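Local coordinates for cyclodipeptide synthetase (Mycobacterium tuberculosis, PDB 2X9Q), which probably joins two tyrosines delivered as tyrosyl-tRNA into cyclo(L-tyrosyl-L-tyrosyl), without ATP, on the biosynthetic route to mycocyclosin, at residues Arg96-Leu99 / Arg100-Leu104; Lys142-Arg145 / Gly146-Lys150; Thr152-Val155 / Asn156-Pro160; Cys166-Met170 / Ser171-Ser175; Leu238-Pro241 / Ala242-Val246. All blocks are in the same frame, centred on the assembly; numbering follows the deposited sequence.

How the contacts relate
All five contacts are local turns of unbroken chain, following one another in series, so none closes a long loop, nests in another or crosses one. Contact 1 is the first turns of helix 96-109, between strands 82-87 and 112-117. Contacts 2 and 3 lie on helix 133-158, contact 3 at its C-terminal end, and both touch helix 96-109: K150 packs on R96 and L99, and E157 makes a salt bridge with R100. The chain then enters strand 165-169, where V167 of contact 4 packs against T152 and V155 of contact 3. Contact 4 also reaches contact 5, the end of helix 220-244, as F173 packs on I243 and L244.

Contact 1: Arg96-Leu99 / Arg100-Leu104; sequences RQRL and RDLGL
L102 sits one helical turn beyond R98, and its side chain can be traced along that residue. L102 CB lies 3.5 Å from R98 O. L102 CG, held beside its own backbone N (chi1 -80°), comes as close as 3.4 Å to R98 O, and L102 CD1 carries on to R98 CG at 4.0 Å, the one place where the two side chains meet. R98 then bends away at chi2 and chi3, and its guanidinium has a cation-pi partner in Y93. Underneath runs regular alpha-helical bonding: L102 N gives its hydrogen to R98 O at 2.9 Å, and G103 N does the same to L99 O. One residue back along the same turn, D101 CB rests 3.4 Å from Q97 O. This is the helix of the beta-alpha-beta unit between strands 82-87 and 112-117. L99 and L102 face inward, onto V87 and I85 of strand 82-87 and onto F94, while L99 and R100 also meet helix 133-158, where R100 has a salt bridge with E157.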
loop_
_atom_site.group_PDB
_atom_site.type_symbol
_atom_site.label_atom_id
_atom_site.label_comp_id
_atom_site.label_asym_id
_atom_site.label_seq_id
_atom_site.Cartn_x
_atom_site.Cartn_y
_atom_site.Cartn_z
ATOM N N ARG A 96 -2.221 -17.221 -6.420
ATOM C CA ARG A 96 -3.574 -17.178 -6.949
ATOM C C ARG A 96 -4.638 -17.418 -5.871
ATOM O O ARG A 96 -5.678 -16.753 -5.854
ATOM C CB ARG A 96 -3.750 -18.222 -8.117
ATOM C CG ARG A 96 -3.172 -17.707 -9.476
ATOM C CD ARG A 96 -4.095 -16.688 -10.138
ATOM N NE ARG A 96 -5.409 -17.325 -10.223
ATOM C CZ ARG A 96 -5.748 -18.204 -11.172
ATOM N NH1 ARG A 96 -6.933 -18.821 -11.108
ATOM N NH2 ARG A 96 -4.900 -18.474 -12.190
ATOM N N GLN A 97 -4.439 -18.409 -5.040
ATOM C CA GLN A 97 -5.469 -18.686 -4.001
ATOM C C GLN A 97 -5.564 -17.485 -2.996
ATOM O O GLN A 97 -6.674 -17.116 -2.599
ATOM C CB GLN A 97 -5.105 -19.979 -3.213
ATOM C CG GLN A 97 -6.201 -20.430 -2.143
ATOM C CD GLN A 97 -7.589 -20.560 -2.809
ATOM O OE1 GLN A 97 -8.551 -19.804 -2.509
ATOM N NE2 GLN A 97 -7.678 -21.465 -3.798
ATOM N N ARG A 98 -4.412 -16.929 -2.570
ATOM C CA ARG A 98 -4.440 -15.830 -1.591
ATOM C C ARG A 98 -5.159 -14.636 -2.208
ATOM O O ARG A 98 -5.910 -13.977 -1.519
ATOM C CB ARG A 98 -3.045 -15.382 -1.164
ATOM C CG ARG A 98 -3.044 -14.252 -0.026
ATOM C CD ARG A 98 -3.163 -14.987 1.243
ATOM N NE ARG A 98 -1.836 -15.576 1.385
ATOM C CZ ARG A 98 -1.561 -16.661 2.088
ATOM N NH1 ARG A 98 -2.531 -17.300 2.766
ATOM N NH2 ARG A 98 -0.293 -17.075 2.117
ATOM N N LEU A 99 -4.923 -14.348 -3.501
ATOM C CA LEU A 99 -5.593 -13.210 -4.160
ATOM C C LEU A 99 -7.095 -13.454 -4.235
ATOM O O LEU A 99 -7.909 -12.532 -4.063
ATOM C CB LEU A 99 -5.021 -12.960 -5.552
ATOM C CG LEU A 99 -3.579 -12.360 -5.535
ATOM C CD1 LEU A 99 -2.993 -12.505 -6.969
ATOM C CD2 LEU A 99 -3.668 -10.847 -5.095
ATOM N N ARG A 100 -7.479 -14.686 -4.583
ATOM C CA ARG A 100 -8.920 -14.994 -4.564
ATOM C C ARG A 100 -9.517 -14.821 -3.163
ATOM O O ARG A 100 -10.591 -14.331 -3.031
ATOM C CB ARG A 100 -9.163 -16.429 -5.018
ATOM C CG ARG A 100 -10.619 -16.723 -5.348
ATOM C CD ARG A 100 -10.716 -18.172 -5.931
ATOM N NE ARG A 100 -12.089 -18.607 -5.729
ATOM C CZ ARG A 100 -13.072 -18.310 -6.565
ATOM N NH1 ARG A 100 -12.831 -17.610 -7.695
ATOM N NH2 ARG A 100 -14.291 -18.715 -6.279
ATOM N N ASP A 101 -8.841 -15.304 -2.151
ATOM C CA ASP A 101 -9.372 -15.223 -0.798
ATOM C C ASP A 101 -9.523 -13.731 -0.405
ATOM O O ASP A 101 -10.586 -13.285 0.124
ATOM C CB ASP A 101 -8.424 -15.981 0.129
ATOM C CG ASP A 101 -8.550 -17.508 -0.020
ATOM O OD1 ASP A 101 -9.503 -17.935 -0.711
ATOM O OD2 ASP A 101 -7.705 -18.231 0.552
ATOM N N LEU A 102 -8.528 -12.931 -0.787
ATOM C CA LEU A 102 -8.568 -11.488 -0.522
ATOM C C LEU A 102 -9.720 -10.797 -1.215
ATOM O O LEU A 102 -10.368 -9.863 -0.671
ATOM C CB LEU A 102 -7.213 -10.802 -0.930
ATOM C CG LEU A 102 -6.091 -10.972 0.105
ATOM C CD1 LEU A 102 -4.641 -10.619 -0.495
ATOM C CD2 LEU A 102 -6.341 -10.087 1.351
ATOM N N GLY A 103 -9.902 -11.139 -2.486
ATOM C CA GLY A 103 -10.988 -10.578 -3.278
ATOM C C GLY A 103 -12.369 -10.974 -2.668
ATOM O O GLY A 103 -13.273 -10.131 -2.606
ATOM N N LEU A 104 -12.521 -12.204 -2.215
ATOM C CA LEU A 104 -13.804 -12.605 -1.551
ATOM C C LEU A 104 -13.994 -11.846 -0.207
ATOM O O LEU A 104 -15.077 -11.386 0.097
ATOM C CB LEU A 104 -13.772 -14.109 -1.265
ATOM C CG LEU A 104 -13.940 -14.960 -2.558
ATOM C CD1 LEU A 104 -13.525 -16.434 -2.346
ATOM C CD2 LEU A 104 -15.363 -14.774 -3.174
#

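Contact 2: Lys142-Arg145 / Gly146-Lys150; sequences KNIR and GVRAK
K142, N143, I144 and R145 accept the backbone hydrogens of G146, V147, R148 and A149 in turn, an unbroken run of i to i+4 bonds in the middle of helix 133-158, with R148 N to I144 O measuring 2.9 Å at 165°. Above that ladder the side chains of R145 and R148 run side by side and point the same way. R145 stretches out fully from CG to NE, whereas R148 bends at chi3 (-59°), which swings its guanidinium back along the helix. R148 NH2 thereby comes to 4.0 Å from R145 CG and 3.9 Å from R145 NH2. The two flat groups are steeply turned, 71° between planes, and R145 NH2 lies at the edge of the R148 guanidinium, in its plane. On the other flank R148 NH1 is 4.1 Å from I144 CG2, and R148 NE has a weak hydrogen bond to Y117 OH. Further back K142 NZ donates to N143 OD1 at 3.0 Å, leaving the amide nitrogen of N143 to Y126 OH. I144 and V147 pack onto Y117 of strand 112-117. Like charges as near as those of R145 and R148 would be expected to disfavour each other, and the weak bond to Y117 is the one tie given here that restrains the R148 end of the pair.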
loop_
_atom_site.group_PDB
_atom_site.type_symbol
_atom_site.label_atom_id
_atom_site.label_comp_id
_atom_site.label_asym_id
_atom_site.label_seq_id
_atom_site.Cartn_x
_atom_site.Cartn_y
_atom_site.Cartn_z
ATOM N N LYS A 142 9.099 -9.336 -16.018
ATOM C CA LYS A 142 8.530 -10.626 -15.713
ATOM C C LYS A 142 7.647 -10.647 -14.452
ATOM O O LYS A 142 6.562 -11.258 -14.477
ATOM C CB LYS A 142 9.673 -11.674 -15.557
ATOM C CG LYS A 142 9.159 -13.017 -15.322
ATOM C CD LYS A 142 10.187 -14.157 -14.980
ATOM C CE LYS A 142 11.316 -13.716 -14.108
ATOM N NZ LYS A 142 10.893 -13.860 -12.710
ATOM N N ASN A 143 8.119 -10.054 -13.356
ATOM C CA ASN A 143 7.377 -10.112 -12.115
ATOM C C ASN A 143 6.117 -9.265 -12.169
ATOM O O ASN A 143 5.079 -9.629 -11.571
ATOM C CB ASN A 143 8.316 -9.685 -10.973
ATOM C CG ASN A 143 9.357 -10.777 -10.640
ATOM O OD1 ASN A 143 9.233 -11.876 -11.102
ATOM N ND2 ASN A 143 10.361 -10.446 -9.848
ATOM N N ILE A 144 6.202 -8.119 -12.862
ATOM C CA ILE A 144 5.041 -7.265 -13.065
ATOM C C ILE A 144 3.942 -7.921 -13.999
ATOM O O ILE A 144 2.747 -7.950 -13.628
ATOM C CB ILE A 144 5.402 -5.852 -13.558
ATOM C CG1 ILE A 144 6.202 -5.052 -12.475
ATOM C CG2 ILE A 144 4.138 -5.119 -13.963
ATOM C CD1 ILE A 144 6.944 -3.797 -13.087
ATOM N N ARG A 145 4.353 -8.547 -15.124
ATOM C CA ARG A 145 3.404 -9.411 -15.882
ATOM C C ARG A 145 2.761 -10.484 -15.016
ATOM O O ARG A 145 1.582 -10.690 -15.135
ATOM C CB ARG A 145 4.100 -10.141 -17.049
ATOM C CG ARG A 145 4.660 -9.172 -18.139
ATOM C CD ARG A 145 4.947 -10.060 -19.499
ATOM N NE ARG A 145 5.655 -9.243 -20.514
ATOM C CZ ARG A 145 5.060 -8.341 -21.295
ATOM N NH1 ARG A 145 5.787 -7.695 -22.174
ATOM N NH2 ARG A 145 3.754 -8.080 -21.176
ATOM N N GLY A 146 3.537 -11.206 -14.201
ATOM C CA GLY A 146 2.954 -12.292 -13.424
ATOM C C GLY A 146 1.880 -11.743 -12.441
ATOM O O GLY A 146 0.751 -12.300 -12.347
ATOM N N VAL A 147 2.221 -10.668 -11.693
ATOM C CA VAL A 147 1.268 -10.242 -10.679
ATOM C C VAL A 147 0.038 -9.584 -11.390
ATOM O O VAL A 147 -1.099 -9.830 -10.998
ATOM C CB VAL A 147 1.982 -9.376 -9.597
ATOM C CG1 VAL A 147 2.201 -8.003 -10.092
ATOM C CG2 VAL A 147 1.193 -9.373 -8.320
ATOM N N ARG A 148 0.262 -8.816 -12.456
ATOM C CA ARG A 148 -0.861 -8.267 -13.191
ATOM C C ARG A 148 -1.832 -9.420 -13.621
ATOM O O ARG A 148 -3.068 -9.284 -13.533
ATOM C CB ARG A 148 -0.368 -7.456 -14.452
ATOM C CG ARG A 148 -1.494 -7.036 -15.437
ATOM C CD ARG A 148 -0.909 -6.683 -16.840
ATOM N NE ARG A 148 0.052 -5.629 -16.802
ATOM C CZ ARG A 148 1.211 -5.560 -17.460
ATOM N NH1 ARG A 148 1.924 -4.459 -17.292
ATOM N NH2 ARG A 148 1.690 -6.509 -18.246
ATOM N N ALA A 149 -1.270 -10.480 -14.220
ATOM C CA ALA A 149 -2.061 -11.540 -14.749
ATOM C C ALA A 149 -2.801 -12.269 -13.620
ATOM O O ALA A 149 -3.978 -12.533 -13.747
ATOM C CB ALA A 149 -1.140 -12.533 -15.481
ATOM N N LYS A 150 -2.129 -12.611 -12.526
ATOM C CA LYS A 150 -2.813 -13.305 -11.406
ATOM C C LYS A 150 -3.965 -12.436 -10.868
ATOM O O LYS A 150 -5.059 -12.954 -10.626
ATOM C CB LYS A 150 -1.901 -13.658 -10.264
ATOM C CG LYS A 150 -0.832 -14.676 -10.705
ATOM C CD LYS A 150 0.177 -14.801 -9.554
ATOM C CE LYS A 150 1.155 -15.920 -9.822
ATOM N NZ LYS A 150 1.838 -16.307 -8.496
#

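Contact 3: Thr152-Val155 / Asn156-Pro160; sequences TTTV and NELDP
T152, T153 and T154 pair with N156, E157 and L158 over the last turns of helix 133-158, which packs beside the parallel strands of this Rossmann-like fold. In each pair the side chains lie alongside one another and point the same way. All three threonines share a torsion (chi1 -60° in T153) that sends CG2 forward along the helix and OG1 back, to hydrogen-bond the carbonyl oxygens of R148, A149 and K150. The methyls therefore do the touching: T152 CG2 is 3.8 Å from N156 ND2, T153 CG2 is 3.9 Å from E157 OE2, and T154 CG2 meets L158 CD1 at 3.9 Å. E157 bends at chi2, and its other oxygen, OE1, makes a salt bridge with R100 of helix 96-109. T154 and L158 face that helix too, while V155 and L158 reach L165 of strand 165-169. After L158 the helix stops, and D159, whose carboxylate oxygens bind the backbone nitrogens of A163, R164 and L165, gives its own N-H to V155 O at 2.8 Å.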
loop_
_atom_site.group_PDB
_atom_site.type_symbol
_atom_site.label_atom_id
_atom_site.label_comp_id
_atom_site.label_asym_id
_atom_site.label_seq_id
_atom_site.Cartn_x
_atom_site.Cartn_y
_atom_site.Cartn_z
ATOM N N THR A 152 -5.551 -9.978 -12.565
ATOM C CA THR A 152 -6.568 -9.864 -13.594
ATOM C C THR A 152 -7.439 -11.120 -13.658
ATOM O O THR A 152 -8.650 -10.993 -13.718
ATOM C CB THR A 152 -5.957 -9.464 -14.944
ATOM O OG1 THR A 152 -5.181 -8.283 -14.699
ATOM C CG2 THR A 152 -7.067 -9.181 -16.142
ATOM N N THR A 153 -6.854 -12.321 -13.558
ATOM C CA THR A 153 -7.650 -13.554 -13.593
ATOM C C THR A 153 -8.574 -13.568 -12.379
ATOM O O THR A 153 -9.764 -13.870 -12.488
ATOM C CB THR A 153 -6.703 -14.778 -13.574
ATOM O OG1 THR A 153 -5.857 -14.701 -14.734
ATOM C CG2 THR A 153 -7.504 -16.211 -13.523
ATOM N N THR A 154 -8.013 -13.268 -11.204
ATOM C CA THR A 154 -8.824 -13.157 -9.986
ATOM C C THR A 154 -10.095 -12.300 -10.162
ATOM O O THR A 154 -11.213 -12.711 -9.811
ATOM C CB THR A 154 -7.970 -12.652 -8.807
ATOM O OG1 THR A 154 -6.855 -13.543 -8.613
ATOM C CG2 THR A 154 -8.860 -12.643 -7.541
ATOM N N VAL A 155 -9.922 -11.130 -10.724
ATOM C CA VAL A 155 -10.995 -10.127 -10.799
ATOM C C VAL A 155 -12.034 -10.571 -11.838
ATOM O O VAL A 155 -13.239 -10.356 -11.658
ATOM C CB VAL A 155 -10.433 -8.716 -11.071
ATOM C CG1 VAL A 155 -11.487 -7.727 -11.478
ATOM C CG2 VAL A 155 -9.607 -8.164 -9.814
ATOM N N ASN A 156 -11.553 -11.217 -12.913
ATOM C CA ASN A 156 -12.437 -11.677 -14.009
ATOM C C ASN A 156 -13.316 -12.799 -13.443
ATOM O O ASN A 156 -14.508 -12.843 -13.689
ATOM C CB ASN A 156 -11.591 -12.209 -15.203
ATOM C CG ASN A 156 -10.952 -11.091 -16.013
ATOM O OD1 ASN A 156 -11.266 -9.923 -15.846
ATOM N ND2 ASN A 156 -10.000 -11.451 -16.871
ATOM N N GLU A 157 -12.695 -13.647 -12.645
ATOM C CA GLU A 157 -13.366 -14.734 -11.973
ATOM C C GLU A 157 -14.393 -14.299 -10.938
ATOM O O GLU A 157 -15.522 -14.846 -10.872
ATOM C CB GLU A 157 -12.316 -15.490 -11.222
ATOM C CG GLU A 157 -12.607 -16.895 -10.962
ATOM C CD GLU A 157 -11.337 -17.673 -11.092
ATOM O OE1 GLU A 157 -10.811 -18.039 -10.025
ATOM O OE2 GLU A 157 -10.847 -17.871 -12.252
ATOM N N LEU A 158 -14.020 -13.329 -10.099
ATOM C CA LEU A 158 -14.935 -12.881 -9.008
ATOM C C LEU A 158 -15.941 -11.864 -9.395
ATOM O O LEU A 158 -16.982 -11.783 -8.756
ATOM C CB LEU A 158 -14.139 -12.346 -7.779
ATOM C CG LEU A 158 -13.270 -13.393 -7.115
ATOM C CD1 LEU A 158 -12.427 -12.753 -5.944
ATOM C CD2 LEU A 158 -14.140 -14.547 -6.598
ATOM N N ASP A 159 -15.638 -11.012 -10.367
ATOM C CA ASP A 159 -16.514 -9.884 -10.690
ATOM C C ASP A 159 -16.415 -9.612 -12.202
ATOM O O ASP A 159 -15.962 -8.533 -12.630
ATOM C CB ASP A 159 -16.145 -8.638 -9.863
ATOM C CG ASP A 159 -17.086 -7.430 -10.119
ATOM O OD1 ASP A 159 -17.985 -7.499 -10.999
ATOM O OD2 ASP A 159 -16.872 -6.334 -9.525
ATOM N N PRO A 160 -16.856 -10.600 -13.030
ATOM C CA PRO A 160 -16.827 -10.511 -14.506
ATOM C C PRO A 160 -17.306 -9.157 -14.988
ATOM O O PRO A 160 -16.716 -8.544 -15.850
ATOM C CB PRO A 160 -17.830 -11.593 -14.942
ATOM C CG PRO A 160 -17.734 -12.663 -13.908
ATOM C CD PRO A 160 -17.352 -11.921 -12.569
#

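Contact 4: Cys166-Met170 / Ser171-Ser175; sequences CVRPM and SEFQS
The F173 ring and the R168 guanidinium are turned nearly alike, 17° between planes, yet it is the aliphatic part of the arginine that meets the phenyl: R168 CD is 3.3 Å from F173 CZ, an oblique approach across the end of the ring. The E172 carboxylate stands at 61° to the guanidinium, its OE2 3.4 Å from R168 CD. Attraction between these charges is loose, since R168 NH1 and E172 OE2 are 4.0 Å apart, beyond a salt bridge; the firm partner of R168 is D114, through NH2. M170, a selenomethionine bent at chi2 and chi3, crosses the F173 side chain at about a right angle and brings SE to 4.0 Å from F173 CD2 in a Met-aromatic contact that is also oblique (71° off the ring normal). Here the chain leaves strand 165-169, the end strand of the parallel part of the Rossmann-like sheet, bonded to strand 112-117, and bends at once into a short helical turn. Two i to i+3 bonds make the bend: E172 N to P169 O at 3.0 Å, and F173 N to M170 O at 3.1 Å, each donor sitting above the carbonyl plane. M170 also packs against E233, which could have a critical role in catalysis, and S171 OG, hydrogen-bonded to D119, lies 3.7 Å from P169 CB.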
loop_
_atom_site.group_PDB
_atom_site.type_symbol
_atom_site.label_atom_id
_atom_site.label_comp_id
_atom_site.label_asym_id
_atom_site.label_seq_id
_atom_site.Cartn_x
_atom_site.Cartn_y
_atom_site.Cartn_z
ATOM N N CYS A 166 -11.868 -3.994 -8.978
ATOM C CA CYS A 166 -11.063 -3.493 -10.099
ATOM C C CYS A 166 -9.576 -3.754 -9.776
ATOM O O CYS A 166 -9.218 -3.929 -8.598
ATOM C CB CYS A 166 -11.273 -1.992 -10.234
ATOM S SG CYS A 166 -12.966 -1.527 -10.882
ATOM N N VAL A 167 -8.714 -3.822 -10.796
ATOM C CA VAL A 167 -7.268 -3.941 -10.590
ATOM C C VAL A 167 -6.666 -2.824 -11.389
ATOM O O VAL A 167 -7.154 -2.494 -12.464
ATOM C CB VAL A 167 -6.647 -5.277 -11.055
ATOM C CG1 VAL A 167 -7.207 -5.788 -12.426
ATOM C CG2 VAL A 167 -5.033 -5.176 -11.075
ATOM N N ARG A 168 -5.616 -2.193 -10.876
ATOM C CA ARG A 168 -4.878 -1.320 -11.782
ATOM C C ARG A 168 -3.456 -1.137 -11.289
ATOM O O ARG A 168 -3.205 -1.364 -10.133
ATOM C CB ARG A 168 -5.535 0.024 -11.930
ATOM C CG ARG A 168 -5.329 0.925 -10.764
ATOM C CD ARG A 168 -6.326 2.144 -10.869
ATOM N NE ARG A 168 -7.626 1.767 -10.312
ATOM C CZ ARG A 168 -8.768 2.464 -10.472
ATOM N NH1 ARG A 168 -8.804 3.583 -11.170
ATOM N NH2 ARG A 168 -9.884 2.029 -9.930
ATOM N N PRO A 169 -2.557 -0.722 -12.190
ATOM C CA PRO A 169 -1.188 -0.513 -11.734
ATOM C C PRO A 169 -1.034 0.808 -10.986
ATOM O O PRO A 169 -1.711 1.803 -11.302
ATOM C CB PRO A 169 -0.383 -0.466 -13.050
ATOM C CG PRO A 169 -1.372 0.088 -14.095
ATOM C CD PRO A 169 -2.775 -0.307 -13.606
HETATM N N MSE A 170 -0.073 0.859 -10.055
HETATM C CA MSE A 170 0.207 2.070 -9.351
HETATM C C MSE A 170 0.544 3.244 -10.318
HETATM O O MSE A 170 0.154 4.442 -10.058
HETATM C CB MSE A 170 1.401 1.816 -8.314
HETATM C CG MSE A 170 1.719 3.131 -7.416
HETATM SE SE MSE A 170 0.112 3.466 -6.266
HETATM C CE MSE A 170 0.355 1.954 -5.071
ATOM N N SER A 171 1.241 2.967 -11.424
ATOM C CA SER A 171 1.623 4.019 -12.420
ATOM C C SER A 171 0.414 4.676 -13.049
ATOM O O SER A 171 0.511 5.758 -13.517
ATOM C CB SER A 171 2.459 3.439 -13.637
ATOM O OG SER A 171 1.722 2.361 -14.211
ATOM N N GLU A 172 -0.708 4.009 -13.103
ATOM C CA GLU A 172 -1.892 4.644 -13.683
ATOM C C GLU A 172 -2.329 5.915 -12.893
ATOM O O GLU A 172 -2.919 6.840 -13.474
ATOM C CB GLU A 172 -3.035 3.634 -13.613
ATOM C CG GLU A 172 -4.269 4.058 -14.343
ATOM C CD GLU A 172 -5.148 2.844 -14.716
ATOM O OE1 GLU A 172 -4.707 1.892 -15.471
ATOM O OE2 GLU A 172 -6.284 2.871 -14.235
ATOM N N PHE A 173 -2.036 5.949 -11.590
ATOM C CA PHE A 173 -2.347 7.142 -10.761
ATOM C C PHE A 173 -1.477 8.349 -11.072
ATOM O O PHE A 173 -1.813 9.470 -10.695
ATOM C CB PHE A 173 -2.334 6.790 -9.263
ATOM C CG PHE A 173 -3.400 5.780 -8.888
ATOM C CD1 PHE A 173 -4.727 6.099 -9.026
ATOM C CD2 PHE A 173 -3.071 4.526 -8.446
ATOM C CE1 PHE A 173 -5.733 5.161 -8.674
ATOM C CE2 PHE A 173 -4.059 3.565 -8.109
ATOM C CZ PHE A 173 -5.362 3.877 -8.186
ATOM N N GLN A 174 -0.406 8.177 -11.849
ATOM C CA GLN A 174 0.416 9.344 -12.197
ATOM C C GLN A 174 -0.336 10.349 -13.056
ATOM O O GLN A 174 -0.009 11.529 -13.111
ATOM C CB GLN A 174 1.763 8.887 -12.807
ATOM C CG GLN A 174 2.558 8.061 -11.701
ATOM C CD GLN A 174 3.835 7.312 -12.188
ATOM O OE1 GLN A 174 4.038 7.095 -13.388
ATOM N NE2 GLN A 174 4.687 6.925 -11.241
ATOM N N SER A 175 -1.396 9.931 -13.715
ATOM C CA SER A 175 -2.154 10.955 -14.397
ATOM C C SER A 175 -3.359 11.482 -13.565
ATOM O O SER A 175 -4.184 12.263 -14.075
ATOM C CB SER A 175 -2.650 10.365 -15.686
ATOM O OG SER A 175 -3.687 9.483 -15.390
#

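Contact 5: Leu238-Pro241 / Ala242-Val246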
loop_
_atom_site.group_PDB
_atom_site.type_symbol
_atom_site.label_atom_id
_atom_site.label_comp_id
_atom_site.label_asym_id
_atom_site.label_seq_id
_atom_site.Cartn_x
_atom_site.Cartn_y
_atom_site.Cartn_z
ATOM N N LEU A 238 -2.386 8.161 2.114
ATOM C CA LEU A 238 -2.768 9.502 2.625
ATOM C C LEU A 238 -4.232 9.806 2.321
ATOM O O LEU A 238 -4.983 10.294 3.210
ATOM C CB LEU A 238 -1.892 10.588 1.954
ATOM C CG LEU A 238 -0.408 10.502 2.408
ATOM C CD1 LEU A 238 0.466 11.345 1.448
ATOM C CD2 LEU A 238 -0.340 11.063 3.876
ATOM N N ASP A 239 -4.649 9.534 1.081
ATOM C CA ASP A 239 -5.971 10.054 0.639
ATOM C C ASP A 239 -6.556 9.358 -0.570
ATOM O O ASP A 239 -6.856 10.023 -1.593
ATOM C CB ASP A 239 -5.903 11.571 0.393
ATOM C CG ASP A 239 -7.289 12.251 0.599
ATOM O OD1 ASP A 239 -8.360 11.528 0.671
ATOM O OD2 ASP A 239 -7.341 13.489 0.759
ATOM N N THR A 240 -6.773 8.051 -0.437
ATOM C CA THR A 240 -7.497 7.292 -1.440
ATOM C C THR A 240 -8.892 7.910 -1.708
ATOM O O THR A 240 -9.318 7.988 -2.865
ATOM C CB THR A 240 -7.639 5.810 -1.030
ATOM O OG1 THR A 240 -6.335 5.200 -1.007
ATOM C CG2 THR A 240 -8.551 4.996 -2.024
ATOM N N PRO A 241 -9.593 8.417 -0.665
ATOM C CA PRO A 241 -10.881 9.115 -1.009
ATOM C C PRO A 241 -10.745 10.232 -2.046
ATOM O O PRO A 241 -11.583 10.320 -2.970
ATOM C CB PRO A 241 -11.316 9.708 0.370
ATOM C CG PRO A 241 -10.933 8.549 1.249
ATOM C CD PRO A 241 -9.429 8.319 0.791
ATOM N N ALA A 242 -9.741 11.097 -1.949
ATOM C CA ALA A 242 -9.452 12.101 -2.988
ATOM C C ALA A 242 -9.103 11.499 -4.338
ATOM O O ALA A 242 -9.561 11.981 -5.356
ATOM C CB ALA A 242 -8.332 13.068 -2.589
ATOM N N ILE A 243 -8.336 10.422 -4.355
ATOM C CA ILE A 243 -7.818 9.925 -5.630
ATOM C C ILE A 243 -8.922 9.119 -6.363
ATOM O O ILE A 243 -9.042 9.225 -7.582
ATOM C CB ILE A 243 -6.625 9.011 -5.302
ATOM C CG1 ILE A 243 -5.475 9.903 -4.720
ATOM C CG2 ILE A 243 -6.232 8.128 -6.540
ATOM C CD1 ILE A 243 -4.317 9.037 -4.062
ATOM N N LEU A 244 -9.670 8.311 -5.620
ATOM C CA LEU A 244 -10.668 7.396 -6.202
ATOM C C LEU A 244 -12.114 7.905 -6.071
ATOM O O LEU A 244 -13.011 7.278 -6.583
ATOM C CB LEU A 244 -10.548 6.006 -5.586
ATOM C CG LEU A 244 -9.251 5.262 -5.974
ATOM C CD1 LEU A 244 -9.218 3.903 -5.302
ATOM C CD2 LEU A 244 -9.195 5.119 -7.508
ATOM N N GLY A 245 -12.335 9.014 -5.357
ATOM C CA GLY A 245 -13.679 9.575 -5.129
ATOM C C GLY A 245 -14.595 8.648 -4.356
ATOM O O GLY A 245 -15.740 8.470 -4.789
ATOM N N VAL A 246 -14.140 8.035 -3.243
ATOM C CA VAL A 246 -14.963 7.150 -2.441
ATOM C C VAL A 246 -15.107 7.869 -1.057
ATOM O O VAL A 246 -14.362 8.804 -0.793
ATOM C CB VAL A 246 -14.304 5.765 -2.286
ATOM C CG1 VAL A 246 -14.342 5.018 -3.688
ATOM C CG2 VAL A 246 -12.859 5.932 -1.742
HETATM O O HOH W 1 -14.334 11.332 -2.228
#
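Extended phi of -161° at D239, joined to a chi1 of -153° that sets CG beside the residue's carbonyl carbon, carries the carboxylate round to the A242 backbone. A242 N gives its hydrogen to D239 OD1 at 3.0 Å, meeting that oxygen from above the carboxylate plane, and A242 CB sits 3.5 Å from D239 OD2. One residue on, I243 N binds D239 O at 3.2 Å. Together they grip D239 at a kink in helix 220-244, where P241 N has no hydrogen to give to the turn before. On the inner side T240 and L244 lie alongside each other, T240 CG2 being 3.5 Å from L244 CD1, while T240 OG1 turns back to L236 O. Both side chains pack on H82 of strand 82-87, and I243 faces L182 and A178 of helix 177-192. The helix ends at L244, and G245, with a phi of 63°, turns the chain off. V246 folds back there, with its O 3.4 Å from P241 CB. P241 O is approached by G245 N and V246 N in weak bonds and by a water at 3.0 Å that also donates to V246 O. Where D239 leaves helical angles, its OD1 thus takes the A242 N-H; at the helix end the water bridges P241 O and V246 O, two carbonyl oxygens that could not bond each other.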